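Local coordinates for adhesin A (Fusobacterium nucleatum, PDB 3ETZ), which probably mediates attachment of the bacterium to host cells, acting as a helical-hairpin adhesin that assembles into oligomers, at residues E63-F68 with Q72-A77. The protein carries 1 engineered substitution. Residues are numbered along the deposited sequence; the frame is centred on the assembly and turned at random.
Sequences EANTRF and QYQEAA. Engineered in segment 72-77: Ala76 (natural residue Leu).
Ala64 and Tyr73 bring the two backbones closest, 5.2 Å between their CA atoms, near the junction of helices 5-63 and 70-108 in an antiparallel helix-loop-helix hairpin. A methyl group suits this narrow passage: Ala64 CB rests 3.8 Å from Tyr73 CB and just as near the CG methylene of Gln74, whose long chain runs on toward Asn65. Tyr73 points at the turn, its broad flat ring able to carry an alkyl chain, and also touches Leu60. Arg67 CG stands over the ring centre, 3.5 Å from the centroid and only 3° off the normal, a CH-pi contact. A bend at chi2 (-45°) then carries the arginine chain across the ring, with the guanidinium plane tilted 52° to it. Arg67 NH2 forms a salt bridge with Glu63 OE1 (2.9 Å); NH2 and NE both bond to this oxygen weakly and off the straight line. Glu63, extended beyond CG, sets its carboxylate where it meets the guanidinium, with OE1 3.7 Å from Tyr73 CE2. Arginine fits because its CG methylene can lie on the aromatic face while its charged end answers the carboxylate. The contact is thus mainly apolar and CH-pi, and the ion pair within 63-68 probably helps hold Arg67 over the ring.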
loop_
_atom_site.group_PDB
_atom_site.type_symbol
_atom_site.label_atom_id
_atom_site.label_comp_id
_atom_site.label_asym_id
_atom_site.label_seq_id
_atom_site.Cartn_x
_atom_site.Cartn_y
_atom_site.Cartn_z
ATOM N N GLU A 63 19.868 3.302 -26.161
ATOM C CA GLU A 63 19.990 2.796 -27.518
ATOM C C GLU A 63 19.400 3.673 -28.611
ATOM O O GLU A 63 19.832 3.594 -29.754
ATOM C CB GLU A 63 19.320 1.417 -27.645
ATOM C CG GLU A 63 19.903 0.322 -26.785
ATOM C CD GLU A 63 19.212 -1.004 -27.028
ATOM O OE1 GLU A 63 18.058 -0.989 -27.517
ATOM O OE2 GLU A 63 19.813 -2.057 -26.719
ATOM N N ALA A 64 18.417 4.493 -28.268
ATOM C CA ALA A 64 17.721 5.309 -29.259
ATOM C C ALA A 64 18.552 5.983 -30.356
ATOM O O ALA A 64 18.220 5.847 -31.542
ATOM C CB ALA A 64 16.855 6.348 -28.568
ATOM N N ASN A 65 19.612 6.705 -29.987
ATOM C CA ASN A 65 20.415 7.407 -31.000
ATOM C C ASN A 65 21.033 6.496 -32.053
ATOM O O ASN A 65 21.307 6.939 -33.170
ATOM C CB ASN A 65 21.520 8.246 -30.345
ATOM C CG ASN A 65 20.973 9.445 -29.603
ATOM O OD1 ASN A 65 19.891 9.948 -29.923
ATOM N ND2 ASN A 65 21.726 9.928 -28.614
ATOM N N THR A 66 21.255 5.229 -31.709
ATOM C CA THR A 66 21.845 4.294 -32.659
ATOM C C THR A 66 20.892 3.235 -33.220
ATOM O O THR A 66 21.333 2.157 -33.630
ATOM C CB THR A 66 23.040 3.570 -32.052
ATOM O OG1 THR A 66 22.641 2.940 -30.833
ATOM C CG2 THR A 66 24.166 4.556 -31.777
ATOM N N ARG A 67 19.598 3.540 -33.230
ATOM C CA ARG A 67 18.594 2.619 -33.766
ATOM C C ARG A 67 18.034 3.205 -35.047
ATOM O O ARG A 67 18.003 4.414 -35.215
ATOM C CB ARG A 67 17.421 2.432 -32.794
ATOM C CG ARG A 67 17.741 1.621 -31.555
ATOM C CD ARG A 67 18.527 0.371 -31.904
ATOM N NE ARG A 67 18.534 -0.568 -30.789
ATOM C CZ ARG A 67 19.245 -1.688 -30.743
ATOM N NH1 ARG A 67 20.026 -2.013 -31.754
ATOM N NH2 ARG A 67 19.151 -2.491 -29.685
ATOM N N PHE A 68 17.567 2.359 -35.954
ATOM C CA PHE A 68 16.989 2.902 -37.163
ATOM C C PHE A 68 15.725 3.654 -36.770
ATOM O O PHE A 68 15.495 4.776 -37.231
ATOM C CB PHE A 68 16.634 1.802 -38.164
ATOM C CG PHE A 68 16.017 2.327 -39.435
ATOM C CD1 PHE A 68 16.810 2.915 -40.428
ATOM C CD2 PHE A 68 14.641 2.272 -39.623
ATOM C CE1 PHE A 68 16.231 3.441 -41.596
ATOM C CE2 PHE A 68 14.050 2.789 -40.782
ATOM C CZ PHE A 68 14.848 3.378 -41.770
ATOM N N GLN A 72 10.805 6.213 -32.404
ATOM C CA GLN A 72 9.957 5.284 -31.674
ATOM C C GLN A 72 10.646 4.785 -30.412
ATOM O O GLN A 72 9.989 4.539 -29.410
ATOM C CB GLN A 72 9.560 4.126 -32.589
ATOM C CG GLN A 72 8.550 4.573 -33.626
ATOM C CD GLN A 72 8.372 3.596 -34.742
ATOM O OE1 GLN A 72 8.007 2.435 -34.524
ATOM N NE2 GLN A 72 8.621 4.058 -35.969
ATOM N N TYR A 73 11.968 4.629 -30.449
ATOM C CA TYR A 73 12.657 4.199 -29.243
ATOM C C TYR A 73 12.538 5.301 -28.196
ATOM O O TYR A 73 12.366 5.027 -27.008
ATOM C CB TYR A 73 14.132 3.907 -29.517
ATOM C CG TYR A 73 14.364 2.456 -29.934
ATOM C CD1 TYR A 73 13.950 1.989 -31.190
ATOM C CD2 TYR A 73 14.939 1.537 -29.046
ATOM C CE1 TYR A 73 14.103 0.646 -31.536
ATOM C CE2 TYR A 73 15.092 0.196 -29.392
ATOM C CZ TYR A 73 14.672 -0.237 -30.626
ATOM O OH TYR A 73 14.791 -1.562 -30.949
ATOM N N GLN A 74 12.632 6.549 -28.655
ATOM C CA GLN A 74 12.544 7.712 -27.772
ATOM C C GLN A 74 11.154 7.811 -27.172
ATOM O O GLN A 74 10.994 8.092 -25.987
ATOM C CB GLN A 74 12.851 9.007 -28.549
ATOM C CG GLN A 74 14.265 9.061 -29.124
ATOM C CD GLN A 74 14.598 10.398 -29.788
ATOM O OE1 GLN A 74 13.789 10.959 -30.541
ATOM N NE2 GLN A 74 15.799 10.901 -29.525
ATOM N N GLU A 75 10.148 7.602 -28.000
ATOM C CA GLU A 75 8.773 7.664 -27.538
ATOM C C GLU A 75 8.482 6.527 -26.546
ATOM O O GLU A 75 7.817 6.733 -25.550
ATOM C CB GLU A 75 7.827 7.575 -28.726
ATOM C CG GLU A 75 6.377 7.691 -28.348
ATOM C CD GLU A 75 5.471 7.781 -29.564
ATOM O OE1 GLU A 75 5.871 8.437 -30.553
ATOM O OE2 GLU A 75 4.354 7.215 -29.531
ATOM N N ALA A 76 8.981 5.329 -26.822
ATOM C CA ALA A 76 8.752 4.204 -25.918
ATOM C C ALA A 76 9.415 4.453 -24.551
ATOM O O ALA A 76 8.837 4.155 -23.498
ATOM C CB ALA A 76 9.287 2.914 -26.549
ATOM N N ALA A 77 10.617 5.023 -24.568
ATOM C CA ALA A 77 11.360 5.292 -23.338
ATOM C C ALA A 77 10.604 6.330 -22.515
ATOM O O ALA A 77 10.464 6.216 -21.293
ATOM C CB ALA A 77 12.751 5.808 -23.678
#